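Local coordinates for putative kinase (Chloroflexus aurantiacus, PDB 2RHM), which is of unknown function but is probably a kinase with the P-loop nucleoside triphosphate hydrolase fold, at residues F39-F44 with V58-A62; P106-R110 with P155-P161. All coordinates share one frame; numbering follows the deposited sequence.

Contact 1. Residues F39-F44 with V58-A62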
ATOM      1  N   PHE B  39       0.659  -8.459  -1.239  1.00 24.90           N
ATOM      2  CA  PHE B  39       0.799  -7.564  -2.382  1.00 25.40           C
ATOM      3  C   PHE B  39       0.962  -8.382  -3.682  1.00 25.82           C
ATOM      4  O   PHE B  39       0.374  -8.051  -4.720  1.00 25.65           O
ATOM      5  CB  PHE B  39       2.009  -6.628  -2.177  1.00 25.17           C
ATOM      6  CG  PHE B  39       1.731  -5.415  -1.314  1.00 24.21           C
ATOM      7  CD1 PHE B  39       0.873  -5.460  -0.222  1.00 26.09           C
ATOM      8  CD2 PHE B  39       2.403  -4.237  -1.557  1.00 29.34           C
ATOM      9  CE1 PHE B  39       0.650  -4.324   0.551  1.00 28.06           C
ATOM     10  CE2 PHE B  39       2.179  -3.104  -0.798  1.00 29.75           C
ATOM     11  CZ  PHE B  39       1.312  -3.150   0.257  1.00 28.66           C
ATOM     12  N   LYS B  40       1.756  -9.457  -3.618  1.00 24.54           N
ATOM     13  CA  LYS B  40       1.970 -10.320  -4.767  1.00 21.83           C
ATOM     14  C   LYS B  40       0.647 -10.908  -5.220  1.00 22.63           C
ATOM     15  O   LYS B  40       0.351 -10.928  -6.420  1.00 23.86           O
ATOM     16  CB  LYS B  40       2.940 -11.448  -4.460  1.00 23.38           C
ATOM     17  CG  LYS B  40       4.378 -11.018  -4.151  1.00 22.33           C
ATOM     18  CD  LYS B  40       5.334 -12.237  -4.012  1.00 22.67           C
ATOM     19  CE  LYS B  40       5.417 -13.085  -5.293  1.00 28.09           C
ATOM     20  NZ  LYS B  40       6.381 -14.235  -5.114  1.00 27.99           N
ATOM     21  N   GLU B  41      -0.150 -11.367  -4.258  1.00 22.04           N
ATOM     22  CA  GLU B  41      -1.454 -11.962  -4.570  1.00 24.34           C
ATOM     23  C   GLU B  41      -2.434 -10.981  -5.226  1.00 25.11           C
ATOM     24  O   GLU B  41      -3.152 -11.352  -6.158  1.00 23.97           O
ATOM     25  CB  GLU B  41      -2.031 -12.654  -3.343  1.00 26.43           C
ATOM     26  CG  GLU B  41      -1.158 -13.852  -2.988  1.00 31.34           C
ATOM     27  CD  GLU B  41      -1.520 -14.535  -1.715  1.00 38.34           C
ATOM     28  OE1 GLU B  41      -2.702 -14.483  -1.316  1.00 41.63           O
ATOM     29  OE2 GLU B  41      -0.602 -15.155  -1.142  1.00 42.07           O
ATOM     30  N   VAL B  42      -2.430  -9.730  -4.777  1.00 24.24           N
ATOM     31  CA  VAL B  42      -3.239  -8.701  -5.423  1.00 23.71           C
ATOM     32  C   VAL B  42      -2.769  -8.579  -6.884  1.00 24.06           C
ATOM     33  O   VAL B  42      -3.579  -8.528  -7.800  1.00 22.81           O
ATOM     34  CB  VAL B  42      -3.131  -7.340  -4.705  1.00 25.43           C
ATOM     35  CG1 VAL B  42      -3.835  -6.271  -5.492  1.00 27.43           C
ATOM     36  CG2 VAL B  42      -3.718  -7.429  -3.292  1.00 23.65           C
HETATM   37  N   MSE B  43      -1.457  -8.570  -7.107  1.00 23.86           N
HETATM   38  CA  MSE B  43      -0.947  -8.493  -8.463  1.00 26.08           C
HETATM   39  C   MSE B  43      -1.248  -9.718  -9.319  1.00 25.20           C
HETATM   40  O   MSE B  43      -1.546  -9.566 -10.499  1.00 25.24           O
HETATM   41  CB  MSE B  43       0.537  -8.162  -8.478  1.00 27.27           C
HETATM   42  CG  MSE B  43       0.741  -6.693  -8.242  1.00 28.46           C
HETATM   43 SE   MSE B  43       2.614  -6.157  -8.396  0.75 33.82          SE
HETATM   44  CE  MSE B  43       2.934  -6.635  -7.090  1.00 10.12           C
ATOM     45  N   PHE B  44      -1.159 -10.916  -8.751  1.00 23.31           N
ATOM     46  CA  PHE B  44      -1.470 -12.121  -9.522  1.00 23.46           C
ATOM     47  C   PHE B  44      -2.945 -12.094  -9.933  1.00 23.35           C
ATOM     48  O   PHE B  44      -3.307 -12.478 -11.048  1.00 23.51           O
ATOM     49  CB  PHE B  44      -1.211 -13.387  -8.702  1.00 22.80           C
ATOM     50  CG  PHE B  44       0.242 -13.702  -8.430  1.00 23.37           C
ATOM     51  CD1 PHE B  44       1.225 -13.545  -9.390  1.00 24.45           C
ATOM     52  CD2 PHE B  44       0.611 -14.236  -7.201  1.00 23.85           C
ATOM     53  CE1 PHE B  44       2.542 -13.884  -9.117  1.00 24.37           C
ATOM     54  CE2 PHE B  44       1.924 -14.568  -6.929  1.00 22.72           C
ATOM     55  CZ  PHE B  44       2.888 -14.396  -7.873  1.00 22.46           C
ATOM     56  N   VAL B  58       7.089 -10.347 -10.036  1.00 23.22           N
ATOM     57  CA  VAL B  58       6.002  -9.778  -9.246  1.00 21.08           C
ATOM     58  C   VAL B  58       6.460  -9.534  -7.807  1.00 22.91           C
ATOM     59  O   VAL B  58       6.082  -8.537  -7.198  1.00 23.89           O
ATOM     60  CB  VAL B  58       4.757 -10.682  -9.284  1.00 22.08           C
ATOM     61  CG1 VAL B  58       3.735 -10.288  -8.222  1.00 22.43           C
ATOM     62  CG2 VAL B  58       4.144 -10.651 -10.678  1.00 21.03           C
ATOM     63  N   GLY B  59       7.262 -10.447  -7.263  1.00 23.26           N
ATOM     64  CA  GLY B  59       7.803 -10.290  -5.910  1.00 24.05           C
ATOM     65  C   GLY B  59       8.707  -9.070  -5.776  1.00 24.80           C
ATOM     66  O   GLY B  59       8.602  -8.327  -4.805  1.00 24.18           O
ATOM     67  N   ALA B  60       9.592  -8.855  -6.748  1.00 24.91           N
ATOM     68  CA  ALA B  60      10.469  -7.685  -6.757  1.00 26.08           C
ATOM     69  C   ALA B  60       9.632  -6.392  -6.808  1.00 24.91           C
ATOM     70  O   ALA B  60       9.949  -5.374  -6.160  1.00 25.64           O
ATOM     71  CB  ALA B  60      11.399  -7.766  -7.959  1.00 24.70           C
ATOM     72  N   THR B  61       8.536  -6.458  -7.551  1.00 23.17           N
ATOM     73  CA  THR B  61       7.642  -5.315  -7.702  1.00 23.91           C
ATOM     74  C   THR B  61       6.856  -5.091  -6.407  1.00 24.92           C
ATOM     75  O   THR B  61       6.711  -3.953  -5.948  1.00 25.65           O
ATOM     76  CB  THR B  61       6.700  -5.490  -8.906  1.00 25.00           C
ATOM     77  OG1 THR B  61       7.467  -5.705 -10.091  1.00 25.02           O
ATOM     78  CG2 THR B  61       5.867  -4.245  -9.116  1.00 23.85           C
ATOM     79  N   ALA B  62       6.377  -6.182  -5.812  1.00 23.39           N
ATOM     80  CA  ALA B  62       5.661  -6.110  -4.534  1.00 23.19           C
ATOM     81  C   ALA B  62       6.543  -5.467  -3.456  1.00 24.43           C
ATOM     82  O   ALA B  62       6.076  -4.637  -2.688  1.00 25.78           O
ATOM     83  CB  ALA B  62       5.211  -7.489  -4.098  1.00 24.94           C
TER

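Contact 2. Residues P106-R110 with P155-P161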
ATOM      1  N   PRO B 106      13.053   1.424  14.375  1.00 23.43           N
ATOM      2  CA  PRO B 106      12.827   0.008  14.070  1.00 22.60           C
ATOM      3  C   PRO B 106      12.659  -0.915  15.269  1.00 23.00           C
ATOM      4  O   PRO B 106      13.338  -0.752  16.299  1.00 22.68           O
ATOM      5  CB  PRO B 106      14.088  -0.384  13.304  1.00 24.89           C
ATOM      6  CG  PRO B 106      15.149   0.448  13.942  1.00 24.02           C
ATOM      7  CD  PRO B 106      14.485   1.779  14.274  1.00 25.88           C
ATOM      8  N   ILE B 107      11.744  -1.870  15.118  1.00 21.66           N
ATOM      9  CA  ILE B 107      11.547  -2.958  16.065  1.00 22.89           C
ATOM     10  C   ILE B 107      11.463  -4.190  15.171  1.00 24.34           C
ATOM     11  O   ILE B 107      10.705  -4.187  14.214  1.00 25.24           O
ATOM     12  CB  ILE B 107      10.253  -2.811  16.857  1.00 24.28           C
ATOM     13  CG1 ILE B 107      10.275  -1.511  17.684  1.00 29.66           C
ATOM     14  CG2 ILE B 107      10.071  -4.040  17.781  1.00 26.50           C
ATOM     15  CD1 ILE B 107       8.940  -1.189  18.337  1.00 34.13           C
ATOM     16  N   GLN B 108      12.236  -5.229  15.456  1.00 21.16           N
ATOM     17  CA  GLN B 108      12.318  -6.367  14.552  1.00 21.08           C
ATOM     18  C   GLN B 108      12.009  -7.690  15.234  1.00 21.61           C
ATOM     19  O   GLN B 108      12.466  -7.946  16.360  1.00 22.63           O
ATOM     20  CB  GLN B 108      13.700  -6.430  13.874  1.00 23.23           C
ATOM     21  CG  GLN B 108      13.788  -7.459  12.745  1.00 25.78           C
ATOM     22  CD  GLN B 108      15.095  -7.388  11.928  1.00 23.16           C
ATOM     23  OE1 GLN B 108      15.242  -8.112  10.942  1.00 24.45           O
ATOM     24  NE2 GLN B 108      16.027  -6.517  12.326  1.00 23.58           N
ATOM     25  N   ILE B 109      11.149  -8.463  14.587  1.00 23.45           N
ATOM     26  CA  ILE B 109      10.814  -9.827  15.020  1.00 22.12           C
ATOM     27  C   ILE B 109      11.194 -10.798  13.908  1.00 23.32           C
ATOM     28  O   ILE B 109      10.769 -10.650  12.746  1.00 24.83           O
ATOM     29  CB  ILE B 109       9.330  -9.992  15.367  1.00 24.27           C
ATOM     30  CG1 ILE B 109       8.919  -8.976  16.420  1.00 27.12           C
ATOM     31  CG2 ILE B 109       9.062 -11.408  15.877  1.00 24.79           C
ATOM     32  CD1 ILE B 109       7.509  -9.033  16.777  1.00 34.88           C
ATOM     33  N   ARG B 110      12.041 -11.759  14.261  1.00 22.66           N
ATOM     34  CA  ARG B 110      12.497 -12.763  13.330  1.00 22.99           C
ATOM     35  C   ARG B 110      11.880 -14.100  13.711  1.00 25.12           C
ATOM     36  O   ARG B 110      11.991 -14.541  14.847  1.00 25.78           O
ATOM     37  CB  ARG B 110      14.017 -12.891  13.315  1.00 25.38           C
ATOM     38  CG  ARG B 110      14.443 -14.081  12.480  1.00 31.51           C
ATOM     39  CD  ARG B 110      15.907 -14.308  12.475  1.00 27.78           C
ATOM     40  NE  ARG B 110      16.448 -14.586  13.802  1.00 29.72           N
ATOM     41  CZ  ARG B 110      17.663 -15.073  14.007  1.00 28.22           C
ATOM     42  NH1 ARG B 110      18.444 -15.353  12.981  1.00 26.06           N
ATOM     43  NH2 ARG B 110      18.097 -15.301  15.241  1.00 33.82           N
ATOM     44  N   PRO B 155      18.824 -11.506  10.340  1.00 24.03           N
ATOM     45  CA  PRO B 155      17.959 -10.359  10.517  1.00 23.50           C
ATOM     46  C   PRO B 155      18.544  -9.113   9.861  1.00 22.67           C
ATOM     47  O   PRO B 155      19.760  -9.061   9.581  1.00 23.00           O
ATOM     48  CB  PRO B 155      17.901 -10.198  12.037  1.00 26.12           C
ATOM     49  CG  PRO B 155      19.158 -10.772  12.532  1.00 26.37           C
ATOM     50  CD  PRO B 155      19.617 -11.797  11.549  1.00 25.66           C
ATOM     51  N   LEU B 156      17.721  -8.083   9.642  1.00 23.47           N
ATOM     52  CA  LEU B 156      18.268  -6.865   9.049  1.00 23.54           C
ATOM     53  C   LEU B 156      19.054  -6.104  10.111  1.00 23.55           C
ATOM     54  O   LEU B 156      18.604  -5.970  11.239  1.00 23.00           O
ATOM     55  CB  LEU B 156      17.206  -5.981   8.434  1.00 23.42           C
ATOM     56  CG  LEU B 156      16.355  -6.601   7.326  1.00 22.12           C
ATOM     57  CD1 LEU B 156      15.335  -5.625   6.808  1.00 23.61           C
ATOM     58  CD2 LEU B 156      17.239  -7.104   6.200  1.00 20.56           C
ATOM     59  N   PRO B 157      20.217  -5.578   9.744  1.00 25.94           N
ATOM     60  CA  PRO B 157      21.028  -4.873  10.730  1.00 21.80           C
ATOM     61  C   PRO B 157      20.587  -3.405  10.907  1.00 25.40           C
ATOM     62  O   PRO B 157      21.332  -2.485  10.570  1.00 26.55           O
ATOM     63  CB  PRO B 157      22.431  -4.954  10.127  1.00 23.72           C
ATOM     64  CG  PRO B 157      22.212  -4.986   8.697  1.00 22.47           C
ATOM     65  CD  PRO B 157      20.875  -5.620   8.430  1.00 22.07           C
ATOM     66  N   LEU B 158      19.398  -3.209  11.479  1.00 26.26           N
ATOM     67  CA  LEU B 158      18.753  -1.892  11.542  1.00 26.77           C
ATOM     68  C   LEU B 158      19.007  -1.149  12.851  1.00 25.25           C
ATOM     69  O   LEU B 158      18.717   0.048  12.966  1.00 26.91           O
ATOM     70  CB  LEU B 158      17.238  -2.087  11.410  1.00 28.91           C
ATOM     71  CG  LEU B 158      16.722  -2.769  10.146  1.00 34.39           C
ATOM     72  CD1 LEU B 158      15.222  -2.847  10.191  1.00 37.35           C
ATOM     73  CD2 LEU B 158      17.179  -2.020   8.905  1.00 40.95           C
ATOM     74  N   GLY B 159      19.568  -1.843  13.828  1.00 25.63           N
ATOM     75  CA  GLY B 159      19.651  -1.292  15.143  1.00 26.25           C
ATOM     76  C   GLY B 159      18.284  -1.530  15.749  1.00 27.11           C
ATOM     77  O   GLY B 159      17.358  -2.023  15.099  1.00 28.17           O
ATOM     78  N   GLY B 160      18.148  -1.193  17.003  1.00 28.53           N
ATOM     79  CA  GLY B 160      16.883  -1.392  17.653  1.00 27.28           C
ATOM     80  C   GLY B 160      16.722  -2.817  18.109  1.00 27.08           C
ATOM     81  O   GLY B 160      17.543  -3.684  17.819  1.00 28.20           O
ATOM     82  N   PRO B 161      15.656  -3.058  18.850  1.00 25.07           N
ATOM     83  CA  PRO B 161      15.422  -4.361  19.439  1.00 25.83           C
ATOM     84  C   PRO B 161      15.101  -5.435  18.409  1.00 22.72           C
ATOM     85  O   PRO B 161      14.556  -5.142  17.343  1.00 25.75           O
ATOM     86  CB  PRO B 161      14.221  -4.123  20.365  1.00 26.19           C
ATOM     87  CG  PRO B 161      13.623  -2.891  19.961  1.00 27.32           C
ATOM     88  CD  PRO B 161      14.625  -2.076  19.221  1.00 26.72           C
TER
HETATM   89  O   HOH W   1      16.094  -4.506  14.858  1.00 30.52           O

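Contact 1. Residues F39-F44 with V58-A62
In the pair of consecutive helices 36-47 and 52-75, Lys40 and Met43 of the first pack on Val58 and Ala62 of the second, illustrating how an apolar seam can be built partly from the stem of a charged residue. The short segments run at 123° to one another, their axes 9.1 Å apart at closest approach. Val58 is the wedge: with CG1 anti to its backbone N (chi1 167°), it reaches across to Met43 CB, 3.8 Å from Val58 CG1, and also meets the Lys40 backbone. Phe44 crosses Val58 at a slant, its CE1 3.9 Å from Val58 CG1. One turn further along the helix, the small methyl of Ala62 fits close to the first helix, its CB 3.6 Å from Lys40 CG and 3.8 Å from Phe39 CB. Met43, present as selenomethionine, reaches across so that its SE lies 3.8 Å from Thr61 CG2. Gly59, bare of side chain, lets the Lys40 chain lie against its backbone, with Lys40 CD 3.7 Å from Gly59 CA. A bend at chi3 (61°) takes NZ on to Ser55 OG, its hydrogen-bond partner, while Thr61 OG1 bonds to Arg57 O. The polar ends of Lys40 and Thr61 are thus satisfied on helix 52-75, and the crossing itself depends on the fit of apolar surfaces, hydrocarbon and selenium together.

Contact 2. Residues P106-R110 with P155-P161
Gln108, on strand 105-112, grips Leu156 of the loop that leads into the edge strand 162-166, a clear example of one amide side chain pairing with both polar groups of a single residue's backbone. Leu156 N donates to Gln108 OE1 at 2.8 Å, in the carbonyl plane and on a lone pair. Gln108 NE2 returns a bond to Leu156 O, also 2.8 Å long, nearly straight at 165° and lying in the amide plane. Gln108 CG stands opposite its backbone N (chi1 -171°) and the chain is extended beyond it, which carries the amide out to the loop. Backbone pairing is seen once between the segments: Gln108 N donates to Pro161 O at 3.0 Å, where the loop comes into line with the strand just before Leu163 pairs with Gln108 in the parallel sheet.

A water bridges the gap between these bonds, accepting from Gln108 NE2 at 3.2 Å. It lies 2.8 Å from Gly159 O and 3.0 Å from Pro161 O, both within donating range, though the water has more acceptors than protons to give.

Packing closes the two ends. Pro106 CB and Leu158 CB form an apolar pair at 4.1 Å, and Pro106 CG sits 3.5 Å from Gly159 O. At the other end the Arg110 side chain crosses Pro155 at a slant, NH1 nearest the ring CD, while NH1 bonds to Ile153 O and NE to Thr164 OG1. With one bond accepted from Leu156 and one donated to it, and a water on its nitrogen, the Gln108 amide has its rotation fixed, and in turn it pins an irregular loop that includes the inverse gamma turn at Pro157.

The two contacts lie on opposite sides of the chain's centre, about 24 Å apart between centres and about 13 Å between nearest atoms, and share no helix or strand. Contact 1 is wholly buried and joins two helices outside the sheet, with the second subunit also packing on Phe39, Met43 and Thr61. Contact 2 is only partly buried and joins the sheet to a connecting loop, no other chain of the assembly touching it. Their chemistry follows: regular helices already pair their own backbones and meet through apolar surfaces, whereas the loop, lacking such regular pairing, is tied down by side-chain, backbone and water-mediated hydrogen bonds.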